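Local atomic coordinates of pleckstrin homology domain-containing family A member 8 (Homo sapiens, PDB entry 5KDI), a protein that binds and probably transfers simple glycosphingolipids between membranes, holding the lipid in an all-helical GLTP-fold domain. Residues D19-T24 / F71-I77; T24-L28 / V60-Y64; F110-V114 / Y155-V159. The protein carries 2 engineered substitutions. One frame throughout, in Å; residues are numbered along the deposited sequence. Where two conformers were deposited one is given.

Contact 1: D19-T24 / F71-I77; sequences DSGIPT and FTTLQKI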
ATOM      1  N   ASP A  19      12.294  19.122   2.338  1.00 30.07           N
ATOM      2  CA  ASP A  19      11.147  19.193   3.183  1.00 33.97           C
ATOM      3  C   ASP A  19      10.350  17.856   3.273  1.00 30.90           C
ATOM      4  O   ASP A  19       9.127  17.862   3.221  1.00 29.13           O
ATOM      5  CB  ASP A  19      10.210  20.317   2.701  0.50 32.97           C
ATOM      6  CG  ASP A  19      10.805  21.712   2.853  0.50 34.11           C
ATOM      7  OD1 ASP A  19      11.662  21.928   3.740  0.50 39.25           O
ATOM      8  OD2 ASP A  19      10.384  22.619   2.093  0.50 45.74           O
ATOM      9  N   SER A  20      11.067  16.735   3.394  1.00 25.52           N
ATOM     10  CA  SER A  20      10.518  15.367   3.491  1.00 24.07           C
ATOM     11  C   SER A  20       9.632  15.017   2.306  1.00 21.65           C
ATOM     12  O   SER A  20       8.696  14.222   2.413  1.00 21.54           O
ATOM     13  CB  SER A  20       9.706  15.218   4.800  1.00 29.89           C
ATOM     14  OG  SER A  20      10.522  15.452   5.927  1.00 34.90           O
ATOM     15  N   GLY A  21       9.902  15.623   1.145  1.00 24.71           N
ATOM     16  CA  GLY A  21       9.081  15.376  -0.026  1.00 21.77           C
ATOM     17  C   GLY A  21       9.156  13.950  -0.525  1.00 21.04           C
ATOM     18  O   GLY A  21      10.250  13.445  -0.749  1.00 22.92           O
ATOM     19  N   ILE A  22       7.992  13.311  -0.734  1.00 17.57           N
ATOM     20  CA  ILE A  22       7.951  11.920  -1.194  1.00 18.23           C
ATOM     21  C   ILE A  22       7.813  11.985  -2.712  1.00 17.95           C
ATOM     22  O   ILE A  22       6.799  12.427  -3.245  1.00 17.42           O
ATOM     23  CB  ILE A  22       6.747  11.149  -0.578  1.00 16.56           C
ATOM     24  CG1 ILE A  22       6.809  11.214   0.991  1.00 17.73           C
ATOM     25  CG2 ILE A  22       6.630   9.756  -1.196  1.00 17.47           C
ATOM     26  CD1 ILE A  22       5.520  10.807   1.730  1.00 20.49           C
ATOM     27  N   PRO A  23       8.849  11.487  -3.423  1.00 18.58           N
ATOM     28  CA  PRO A  23       8.813  11.521  -4.902  1.00 18.47           C
ATOM     29  C   PRO A  23       7.568  10.778  -5.437  1.00 17.03           C
ATOM     30  O   PRO A  23       7.337   9.584  -5.094  1.00 18.05           O
ATOM     31  CB  PRO A  23      10.108  10.795  -5.295  1.00 22.71           C
ATOM     32  CG  PRO A  23      10.992  10.929  -4.133  1.00 27.30           C
ATOM     33  CD  PRO A  23      10.110  10.895  -2.928  1.00 20.32           C
ATOM     34  N   THR A  24       6.861  11.415  -6.369  1.00 19.65           N
ATOM     35  CA  THR A  24       5.579  10.865  -6.828  1.00 18.48           C
ATOM     36  C   THR A  24       5.707   9.536  -7.575  1.00 18.60           C
ATOM     37  O   THR A  24       5.018   8.601  -7.224  1.00 17.46           O
ATOM     38  CB  THR A  24       4.918  11.884  -7.756  1.00 17.01           C
ATOM     39  OG1 THR A  24       4.795  13.132  -7.016  1.00 18.12           O
ATOM     40  CG2 THR A  24       3.532  11.410  -8.266  1.00 20.17           C
ATOM     41  N   PHE A  71       4.937  18.862  -9.890  1.00 22.42           N
ATOM     42  CA  PHE A  71       4.314  17.833  -9.031  1.00 23.46           C
ATOM     43  C   PHE A  71       5.292  16.697  -8.700  1.00 23.23           C
ATOM     44  O   PHE A  71       4.934  15.520  -8.677  1.00 22.17           O
ATOM     45  CB  PHE A  71       3.039  17.307  -9.748  1.00 19.86           C
ATOM     46  CG  PHE A  71       1.957  18.345  -9.883  1.00 21.46           C
ATOM     47  CD1 PHE A  71       1.646  19.207  -8.825  1.00 23.28           C
ATOM     48  CD2 PHE A  71       1.215  18.404 -11.030  1.00 25.21           C
ATOM     49  CE1 PHE A  71       0.646  20.089  -8.969  1.00 25.95           C
ATOM     50  CE2 PHE A  71       0.197  19.291 -11.176  1.00 26.06           C
ATOM     51  CZ  PHE A  71      -0.117  20.125 -10.143  1.00 27.32           C
ATOM     52  N   THR A  72       6.528  17.077  -8.413  1.00 22.31           N
ATOM     53  CA  THR A  72       7.580  16.137  -8.132  1.00 23.77           C
ATOM     54  C   THR A  72       7.393  15.310  -6.861  1.00 22.77           C
ATOM     55  O   THR A  72       7.945  14.200  -6.749  1.00 22.86           O
ATOM     56  CB  THR A  72       8.955  16.831  -8.013  1.00 27.31           C
ATOM     57  OG1 THR A  72       8.883  17.827  -6.998  1.00 30.99           O
ATOM     58  CG2 THR A  72       9.373  17.478  -9.381  1.00 31.81           C
ATOM     59  N   THR A  73       6.522  15.799  -5.973  1.00 20.92           N
ATOM     60  CA  THR A  73       6.227  15.106  -4.771  1.00 18.42           C
ATOM     61  C   THR A  73       4.731  15.005  -4.515  1.00 17.42           C
ATOM     62  O   THR A  73       3.928  15.774  -5.023  1.00 18.72           O
ATOM     63  CB  THR A  73       6.879  15.742  -3.552  1.00 18.37           C
ATOM     64  OG1 THR A  73       6.263  17.000  -3.326  1.00 18.89           O
ATOM     65  CG2 THR A  73       8.395  15.896  -3.736  1.00 19.97           C
ATOM     66  N   LEU A  74       4.382  14.047  -3.674  1.00 16.74           N
ATOM     67  CA  LEU A  74       2.984  13.894  -3.257  1.00 17.90           C
ATOM     68  C   LEU A  74       2.477  15.166  -2.591  1.00 18.02           C
ATOM     69  O   LEU A  74       1.302  15.570  -2.786  1.00 17.61           O
ATOM     70  CB  LEU A  74       2.836  12.688  -2.354  1.00 16.09           C
ATOM     71  CG  LEU A  74       3.203  11.264  -2.840  1.00 15.68           C
ATOM     72  CD1 LEU A  74       3.070  10.204  -1.745  1.00 18.05           C
ATOM     73  CD2 LEU A  74       2.465  10.901  -4.125  1.00 18.72           C
ATOM     74  N   GLN A  75       3.291  15.737  -1.724  1.00 17.50           N
ATOM     75  CA  GLN A  75       2.891  16.933  -1.018  1.00 17.01           C
ATOM     76  C   GLN A  75       2.579  18.114  -1.949  1.00 18.73           C
ATOM     77  O   GLN A  75       1.626  18.856  -1.767  1.00 21.32           O
ATOM     78  CB  GLN A  75       3.879  17.350   0.048  1.00 19.84           C
ATOM     79  CG  GLN A  75       4.099  16.327   1.162  1.00 19.39           C
ATOM     80  CD  GLN A  75       5.312  15.397   0.954  1.00 16.78           C
ATOM     81  OE1 GLN A  75       5.577  14.919  -0.176  1.00 19.56           O
ATOM     82  NE2 GLN A  75       6.054  15.180   2.047  1.00 20.03           N
ATOM     83  N   LYS A  76       3.392  18.253  -3.021  1.00 18.04           N
ATOM     84  CA  LYS A  76       3.159  19.284  -4.015  1.00 19.40           C
ATOM     85  C   LYS A  76       1.828  19.109  -4.708  1.00 20.26           C
ATOM     86  O   LYS A  76       1.120  20.095  -4.964  1.00 22.46           O
ATOM     87  CB  LYS A  76       4.314  19.365  -4.990  1.00 19.58           C
ATOM     88  CG  LYS A  76       5.583  19.976  -4.371  1.00 23.72           C
ATOM     89  CD  LYS A  76       6.745  19.905  -5.363  1.00 28.17           C
ATOM     90  CE  LYS A  76       8.019  20.521  -4.858  1.00 37.25           C
ATOM     91  NZ  LYS A  76       7.941  22.002  -4.779  1.00 46.31           N
ATOM     92  N   ILE A  77       1.444  17.863  -4.984  1.00 19.15           N
ATOM     93  CA  ILE A  77       0.142  17.612  -5.579  1.00 17.11           C
ATOM     94  C   ILE A  77      -0.992  17.982  -4.602  1.00 17.79           C
ATOM     95  O   ILE A  77      -1.915  18.713  -4.983  1.00 19.12           O
ATOM     96  CB  ILE A  77      -0.004  16.138  -6.031  1.00 17.28           C
ATOM     97  CG1 ILE A  77       1.027  15.815  -7.155  1.00 16.66           C
ATOM     98  CG2 ILE A  77      -1.457  15.867  -6.479  1.00 19.61           C
ATOM     99  CD1 ILE A  77       1.201  14.381  -7.582  1.00 19.39           C
TER
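The carboxamide of Gln75 behaves like an extra peptide group, gripping both ends of the Gly21 residue in a segment without regular structure. Its NE2 donates to Ser20 O over 2.8 Å, standing well above that carbonyl's plane, while its OE1 accepts from Ile22 N at 3.0 Å. The second bond is nearly straight (173°) and falls in the plane of the amide carbonyl, on a lone pair. A bend at chi2 (95°) turns the amide toward Ser20 and Ile22, and the two bonds together fix its rotation. Gly21 CA lies close against OE1 and against the Thr73 methyl CG2.

Beyond this clamp the two backbones form a single antiparallel bridge, with Pro23 and Thr73 as a non-hydrogen-bonded pair whose CA atoms are 4.4 Å apart. It is flanked by Leu74 N to Ile22 O (2.9 Å) and Thr24 N to Thr72 O (3.0 Å). Pro23 and Thr73 each occupy an N-cap position, a geometry that couples the starts of helices 24-32 and 74-83 in the all-helical GLTP fold. Thr73 OG1 adds a capping bond from Lys76 N at 3.1 Å.

Thr24 OG1 reaches past the bridge to donate to Phe71 O (2.9 Å), and its methyl CG2 turns to Ile77 CD1. On the inner side, Ile22 CG2 packs against Leu74 CD1, with Ile195 and Leu196 of helix 172-202 also touching Ile22 and Leu97 of helix 93-115 meeting Leu74.

Contact 2: T24-L28 / V60-Y64; sequences TEAFL and VNQKY
Helix segments 24-28 and 60-64 run nearly antiparallel, their axes 11.0 Å apart at 164°, with Thr24 opposite Tyr64 and Leu28 opposite Asn61. At the polar end Tyr64 OH donates to Glu25 OE2 over 2.6 Å. The carboxylate oxygen is met on its anti side, the hydroxyl standing 19° out of the carboxylate plane, and OE2 in turn lies in the plane of the ring at its edge. Carboxylate and ring planes are 77° apart, and the extended Glu25 side chain crosses the tyrosine at about a right angle, bringing CG within 3.3 Å of Tyr64 CE2. A water accepts from Glu25 N at 2.9 Å, satisfying an amide in the first turn of the helix, and adds a weak bond to the tyrosine hydroxyl.

Over one face of the ring sits the methyl CG2 of Thr24, 4.1 Å from the centroid, in a CH-pi contact, its OG1 being turned away to Phe71. One helical turn further along, Leu28 sets both methyls against Val60: CD1 approaches CG1 at 3.9 Å, and CD2 approaches CB at 4.0 Å. CD1 also touches the Asn61 backbone. Val60 CG1 stands opposite the backbone N. Ala96 of helix 93-115 and Ile77 of helix 74-83 also touch Val60. The contact is a helix-to-helix packing within the two-layer, all-helical sandwich of the GLTP fold.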
ATOM      1  N   THR A  24       6.861  11.415  -6.369  1.00 19.65           N
ATOM      2  CA  THR A  24       5.579  10.865  -6.828  1.00 18.48           C
ATOM      3  C   THR A  24       5.707   9.536  -7.575  1.00 18.60           C
ATOM      4  O   THR A  24       5.018   8.601  -7.224  1.00 17.46           O
ATOM      5  CB  THR A  24       4.918  11.884  -7.756  1.00 17.01           C
ATOM      6  OG1 THR A  24       4.795  13.132  -7.016  1.00 18.12           O
ATOM      7  CG2 THR A  24       3.532  11.410  -8.266  1.00 20.17           C
ATOM      8  N   GLU A  25       6.553   9.471  -8.625  1.00 20.13           N
ATOM      9  CA  GLU A  25       6.611   8.244  -9.446  1.00 20.53           C
ATOM     10  C   GLU A  25       7.065   7.056  -8.642  1.00 19.72           C
ATOM     11  O   GLU A  25       6.501   5.968  -8.752  1.00 20.60           O
ATOM     12  CB  GLU A  25       7.460   8.367 -10.719  1.00 27.36           C
ATOM     13  CG  GLU A  25       7.143   9.514 -11.660  1.00 33.41           C
ATOM     14  CD  GLU A  25       7.950   9.409 -13.012  1.00 38.98           C
ATOM     15  OE1 GLU A  25       8.605   8.347 -13.294  1.00 42.43           O
ATOM     16  OE2 GLU A  25       7.973  10.423 -13.776  1.00 38.34           O
ATOM     17  N   ALA A  26       8.118   7.223  -7.855  1.00 21.31           N
ATOM     18  CA  ALA A  26       8.641   6.101  -7.075  1.00 19.42           C
ATOM     19  C   ALA A  26       7.626   5.564  -6.068  1.00 17.88           C
ATOM     20  O   ALA A  26       7.479   4.352  -5.890  1.00 18.61           O
ATOM     21  CB  ALA A  26       9.968   6.459  -6.403  1.00 24.28           C
ATOM     22  N   PHE A  27       6.923   6.460  -5.395  1.00 19.47           N
ATOM     23  CA  PHE A  27       5.879   6.057  -4.476  1.00 16.14           C
ATOM     24  C   PHE A  27       4.807   5.234  -5.175  1.00 14.77           C
ATOM     25  O   PHE A  27       4.379   4.201  -4.672  1.00 19.03           O
ATOM     26  CB  PHE A  27       5.332   7.278  -3.726  1.00 16.41           C
ATOM     27  CG  PHE A  27       4.310   6.905  -2.683  1.00 18.58           C
ATOM     28  CD1 PHE A  27       4.736   6.638  -1.389  1.00 22.34           C
ATOM     29  CD2 PHE A  27       2.978   6.841  -2.965  1.00 22.53           C
ATOM     30  CE1 PHE A  27       3.848   6.305  -0.415  1.00 27.03           C
ATOM     31  CE2 PHE A  27       2.048   6.535  -1.960  1.00 24.61           C
ATOM     32  CZ  PHE A  27       2.501   6.260  -0.711  1.00 25.35           C
ATOM     33  N   LEU A  28       4.312   5.738  -6.313  1.00 16.60           N
ATOM     34  CA  LEU A  28       3.237   5.068  -7.025  1.00 16.89           C
ATOM     35  C   LEU A  28       3.721   3.692  -7.527  1.00 17.67           C
ATOM     36  O   LEU A  28       2.950   2.728  -7.579  1.00 19.44           O
ATOM     37  CB  LEU A  28       2.684   5.930  -8.117  1.00 17.20           C
ATOM     38  CG  LEU A  28       1.962   7.223  -7.649  1.00 17.36           C
ATOM     39  CD1 LEU A  28       1.506   7.992  -8.884  1.00 20.37           C
ATOM     40  CD2 LEU A  28       0.771   6.906  -6.756  1.00 20.25           C
ATOM     41  N   VAL A  60      -3.867   9.672  -9.016  1.00 15.70           N
ATOM     42  CA  VAL A  60      -2.714  10.480  -8.671  1.00 16.40           C
ATOM     43  C   VAL A  60      -1.859  10.808  -9.924  1.00 16.84           C
ATOM     44  O   VAL A  60      -1.476  11.954 -10.142  1.00 18.28           O
ATOM     45  CB  VAL A  60      -1.862   9.863  -7.532  1.00 15.65           C
ATOM     46  CG1 VAL A  60      -0.676  10.804  -7.172  1.00 17.32           C
ATOM     47  CG2 VAL A  60      -2.747   9.619  -6.307  1.00 15.36           C
ATOM     48  N   ASN A  61      -1.616   9.785 -10.716  1.00 18.28           N
ATOM     49  CA  ASN A  61      -0.811   9.931 -11.910  1.00 19.08           C
ATOM     50  C   ASN A  61      -1.423  10.923 -12.887  1.00 18.87           C
ATOM     51  O   ASN A  61      -0.692  11.706 -13.537  1.00 22.69           O
ATOM     52  CB  ASN A  61      -0.580   8.581 -12.518  1.00 20.84           C
ATOM     53  CG  ASN A  61       0.523   8.587 -13.483  1.00 29.04           C
ATOM     54  OD1 ASN A  61       1.672   8.862 -13.125  1.00 39.62           O
ATOM     55  ND2 ASN A  61       0.156   8.389 -14.758  1.00 33.02           N
ATOM     56  N   GLN A  62      -2.759  10.925 -12.992  1.00 18.83           N
ATOM     57  CA  GLN A  62      -3.451  11.840 -13.879  1.00 24.10           C
ATOM     58  C   GLN A  62      -3.153  13.309 -13.558  1.00 24.73           C
ATOM     59  O   GLN A  62      -3.075  14.119 -14.452  1.00 24.99           O
ATOM     60  CB  GLN A  62      -4.958  11.611 -13.844  1.00 27.52           C
ATOM     61  CG  GLN A  62      -5.420  10.473 -14.656  1.00 31.76           C
ATOM     62  CD  GLN A  62      -6.955  10.156 -14.484  1.00 36.60           C
ATOM     63  OE1 GLN A  62      -7.676  10.622 -13.537  1.00 45.32           O
ATOM     64  NE2 GLN A  62      -7.432   9.319 -15.390  1.00 51.34           N
ATOM     65  N   LYS A  63      -3.041  13.653 -12.282  1.00 18.64           N
ATOM     66  CA  LYS A  63      -2.678  14.998 -11.903  1.00 20.08           C
ATOM     67  C   LYS A  63      -1.148  15.185 -12.184  1.00 20.07           C
ATOM     68  O   LYS A  63      -0.746  16.215 -12.739  1.00 21.66           O
ATOM     69  CB  LYS A  63      -3.003  15.314 -10.440  1.00 22.40           C
ATOM     70  CG  LYS A  63      -4.504  15.379 -10.131  1.00 27.35           C
ATOM     71  CD  LYS A  63      -5.252  16.351 -10.987  1.00 31.68           C
ATOM     72  CE  LYS A  63      -6.663  16.643 -10.488  1.00 32.35           C
ATOM     73  NZ  LYS A  63      -6.712  17.727  -9.379  1.00 27.87           N
ATOM     74  N   TYR A  64      -0.352  14.237 -11.745  1.00 19.80           N
ATOM     75  CA  TYR A  64       1.100  14.301 -11.877  1.00 18.93           C
ATOM     76  C   TYR A  64       1.530  14.672 -13.310  1.00 19.89           C
ATOM     77  O   TYR A  64       2.330  15.625 -13.521  1.00 22.05           O
ATOM     78  CB  TYR A  64       1.734  12.978 -11.473  1.00 18.65           C
ATOM     79  CG  TYR A  64       3.195  12.884 -11.769  1.00 19.08           C
ATOM     80  CD1 TYR A  64       4.100  13.741 -11.176  1.00 21.19           C
ATOM     81  CD2 TYR A  64       3.678  11.864 -12.568  1.00 22.41           C
ATOM     82  CE1 TYR A  64       5.465  13.637 -11.438  1.00 23.37           C
ATOM     83  CE2 TYR A  64       5.043  11.769 -12.833  1.00 26.96           C
ATOM     84  CZ  TYR A  64       5.925  12.642 -12.253  1.00 25.07           C
ATOM     85  OH  TYR A  64       7.274  12.552 -12.491  1.00 29.10           O
TER
HETATM   86  O   HOH W   1       8.520  11.508  -9.436  1.00 35.23           O

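Contact 3: F110-V114 / Y155-V159; sequences FLTEV and YEDFV
Phe110 and Phe158 form an offset edge-to-face aromatic pair beside the lipid site of the GLTP fold, the Phe110 side chain lying about 4 Å from the bound glycolipid. The pair joins helix 93-115 to the short helix 155-160. Their local segments are inclined at 113° with axes 13.8 Å apart, a separation that the long side chains span without any close backbone approach.

The rings come from opposite directions. Phe110 presents its CE2-CZ edge to the face of Phe158, with centroids 5.3 Å apart and planes at 72°. Because the pair is offset, that edge meets the CE1-CZ side of Phe158 rather than its middle, the nearest atoms being Phe110 CE2 and Phe158 CZ at 3.6 Å. In both residues CG stands opposite the backbone N (chi1 166° for Phe110), which projects each ring outward into the gap between the helices.

Aliphatic groups complete an entirely apolar contact. Leu111 CD2 reaches the rim of Phe158 near its plane, 4.2 Å from CZ. Val114 CG1 serves two rings, approaching Phe158 CE2 at 4.2 Å and the edge of Tyr155 at CE1, 4.3 Å away. Ala124 and Leu125 of helix 121-131 pack on Phe110, and Ile121 of the same helix touches Phe158. Tyr155 also makes a cation-pi contact with Lys119, while within its own segment Val159 CG1 rests 3.5 Å above the Tyr155 ring plane, displaced toward the rim.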
ATOM      1  N   PHE A 110      -0.488  -6.156   8.086  1.00 17.81           N
ATOM      2  CA  PHE A 110      -0.501  -7.542   7.703  1.00 16.37           C
ATOM      3  C   PHE A 110       0.946  -8.084   7.582  1.00 17.59           C
ATOM      4  O   PHE A 110       1.266  -9.126   8.124  1.00 19.77           O
ATOM      5  CB  PHE A 110      -1.181  -7.647   6.336  1.00 18.08           C
ATOM      6  CG  PHE A 110      -0.967  -8.989   5.657  1.00 17.20           C
ATOM      7  CD1 PHE A 110      -1.358 -10.241   6.236  1.00 19.95           C
ATOM      8  CD2 PHE A 110      -0.354  -9.044   4.417  1.00 20.14           C
ATOM      9  CE1 PHE A 110      -1.106 -11.431   5.584  1.00 22.64           C
ATOM     10  CE2 PHE A 110      -0.120 -10.224   3.765  1.00 23.33           C
ATOM     11  CZ  PHE A 110      -0.499 -11.431   4.323  1.00 22.52           C
ATOM     12  N   LEU A 111       1.824  -7.338   6.930  1.00 18.65           N
ATOM     13  CA  LEU A 111       3.188  -7.812   6.733  1.00 20.13           C
ATOM     14  C   LEU A 111       3.991  -7.812   8.027  1.00 18.67           C
ATOM     15  O   LEU A 111       4.867  -8.656   8.209  1.00 21.10           O
ATOM     16  CB  LEU A 111       3.905  -7.005   5.661  1.00 16.01           C
ATOM     17  CG  LEU A 111       3.413  -7.168   4.236  1.00 18.97           C
ATOM     18  CD1 LEU A 111       4.167  -6.176   3.320  1.00 19.42           C
ATOM     19  CD2 LEU A 111       3.609  -8.602   3.726  1.00 23.02           C
ATOM     20  N   THR A 112       3.656  -6.897   8.944  1.00 20.37           N
ATOM     21  CA  THR A 112       4.264  -6.921  10.298  1.00 20.28           C
ATOM     22  C   THR A 112       3.896  -8.186  11.045  1.00 22.20           C
ATOM     23  O   THR A 112       4.759  -8.788  11.646  1.00 22.37           O
ATOM     24  CB  THR A 112       3.906  -5.646  11.122  1.00 19.74           C
ATOM     25  OG1 THR A 112       4.331  -4.475  10.399  1.00 22.50           O
ATOM     26  CG2 THR A 112       4.450  -5.673  12.554  1.00 25.60           C
ATOM     27  N   GLU A 113       2.630  -8.615  10.998  1.00 22.60           N
ATOM     28  CA  GLU A 113       2.232  -9.889  11.615  1.00 23.90           C
ATOM     29  C   GLU A 113       3.060 -11.035  11.045  1.00 23.44           C
ATOM     30  O   GLU A 113       3.560 -11.882  11.784  1.00 26.37           O
ATOM     31  CB  GLU A 113       0.749 -10.184  11.369  1.00 25.64           C
ATOM     32  CG  GLU A 113      -0.199  -9.358  12.165  1.00 29.72           C
ATOM     33  CD  GLU A 113      -0.743 -10.047  13.415  1.00 41.78           C
ATOM     34  OE1 GLU A 113      -0.730 -11.312  13.561  1.00 44.13           O
ATOM     35  OE2 GLU A 113      -1.161  -9.289  14.277  1.00 49.32           O
ATOM     36  N   VAL A 114       3.121 -11.108   9.718  1.00 23.83           N
ATOM     37  CA  VAL A 114       3.960 -12.127   9.036  1.00 24.39           C
ATOM     38  C   VAL A 114       5.429 -12.083   9.436  1.00 28.83           C
ATOM     39  O   VAL A 114       6.014 -13.122   9.739  1.00 30.75           O
ATOM     40  CB  VAL A 114       3.831 -12.086   7.490  1.00 24.39           C
ATOM     41  CG1 VAL A 114       4.767 -13.156   6.899  1.00 31.65           C
ATOM     42  CG2 VAL A 114       2.349 -12.337   7.092  1.00 27.96           C
ATOM     43  N   TYR A 155       0.049 -20.285   4.068  1.00 32.30           N
ATOM     44  CA  TYR A 155       1.367 -19.688   4.266  1.00 30.60           C
ATOM     45  C   TYR A 155       2.338 -20.074   3.107  1.00 28.55           C
ATOM     46  O   TYR A 155       3.002 -19.220   2.536  1.00 27.23           O
ATOM     47  CB  TYR A 155       1.970 -20.040   5.628  1.00 35.02           C
ATOM     48  CG  TYR A 155       3.295 -19.363   5.870  1.00 34.45           C
ATOM     49  CD1 TYR A 155       3.345 -18.074   6.327  1.00 36.55           C
ATOM     50  CD2 TYR A 155       4.514 -20.004   5.576  1.00 37.34           C
ATOM     51  CE1 TYR A 155       4.555 -17.454   6.565  1.00 41.45           C
ATOM     52  CE2 TYR A 155       5.739 -19.365   5.760  1.00 40.38           C
ATOM     53  CZ  TYR A 155       5.746 -18.097   6.260  1.00 41.23           C
ATOM     54  OH  TYR A 155       6.946 -17.446   6.452  1.00 59.46           O
ATOM     55  N   GLU A 156       2.418 -21.361   2.763  1.00 31.51           N
ATOM     56  CA  GLU A 156       3.292 -21.800   1.685  1.00 35.41           C
ATOM     57  C   GLU A 156       3.003 -21.140   0.318  1.00 30.71           C
ATOM     58  O   GLU A 156       3.915 -20.795  -0.394  1.00 31.55           O
ATOM     59  CB  GLU A 156       3.254 -23.308   1.550  1.00 42.56           C
ATOM     60  CG  GLU A 156       4.240 -23.807   0.518  1.00 54.48           C
ATOM     61  CD  GLU A 156       4.449 -25.313   0.547  1.00 65.97           C
ATOM     62  OE1 GLU A 156       3.917 -26.002   1.460  1.00 75.13           O
ATOM     63  OE2 GLU A 156       5.167 -25.804  -0.356  1.00 87.68           O
ATOM     64  N   ASP A 157       1.737 -21.013  -0.047  1.00 30.87           N
ATOM     65  CA  ASP A 157       1.364 -20.368  -1.297  1.00 32.47           C
ATOM     66  C   ASP A 157       1.679 -18.898  -1.232  1.00 26.57           C
ATOM     67  O   ASP A 157       2.062 -18.292  -2.273  1.00 27.35           O
ATOM     68  CB  ASP A 157      -0.136 -20.586  -1.649  1.00 37.96           C
ATOM     69  CG  ASP A 157      -0.415 -21.985  -2.204  1.00 43.82           C
ATOM     70  OD1 ASP A 157       0.536 -22.799  -2.362  1.00 48.14           O
ATOM     71  OD2 ASP A 157      -1.601 -22.278  -2.463  1.00 54.85           O
ATOM     72  N   PHE A 158       1.482 -18.292  -0.044  1.00 26.00           N
ATOM     73  CA  PHE A 158       1.807 -16.903   0.134  1.00 23.64           C
ATOM     74  C   PHE A 158       3.315 -16.642  -0.089  1.00 24.83           C
ATOM     75  O   PHE A 158       3.697 -15.848  -0.915  1.00 23.93           O
ATOM     76  CB  PHE A 158       1.395 -16.428   1.528  1.00 24.37           C
ATOM     77  CG  PHE A 158       1.762 -15.009   1.800  1.00 23.38           C
ATOM     78  CD1 PHE A 158       1.108 -13.967   1.152  1.00 25.07           C
ATOM     79  CD2 PHE A 158       2.730 -14.708   2.741  1.00 27.48           C
ATOM     80  CE1 PHE A 158       1.442 -12.637   1.394  1.00 29.55           C
ATOM     81  CE2 PHE A 158       3.048 -13.373   3.021  1.00 28.88           C
ATOM     82  CZ  PHE A 158       2.435 -12.346   2.329  1.00 30.55           C
ATOM     83  N   VAL A 159       4.173 -17.356   0.617  1.00 25.91           N
ATOM     84  CA  VAL A 159       5.587 -17.111   0.434  1.00 25.59           C
ATOM     85  C   VAL A 159       6.048 -17.514  -0.978  1.00 28.56           C
ATOM     86  O   VAL A 159       6.984 -16.891  -1.533  1.00 27.16           O
ATOM     87  CB  VAL A 159       6.439 -17.751   1.529  1.00 26.49           C
ATOM     88  CG1 VAL A 159       6.140 -17.100   2.874  1.00 32.15           C
ATOM     89  CG2 VAL A 159       6.240 -19.265   1.564  1.00 34.92           C
TER

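Overall arrangement
Contacts 1 and 2 are neighbours, with centres about 9 Å apart and Thr24 in common; contact 3 lies on the opposite side of the chain's centre, about 31 Å and 28 Å from their respective centres. Contact 2 falls within the span from 19 to 77 that contact 1 brackets; contact 3 follows in series, joining the later part of helix 93-115 to helix 155-160. The first two touch directly, Phe27 packing on Ile22 and Leu74, and they tie helices 24-32, 47-64 and 74-83 together. Helix 93-115 spans the distance: Leu97 meets Leu74 and Phe27 near its start, whereas Phe110 approaches the bound glycolipid near its end.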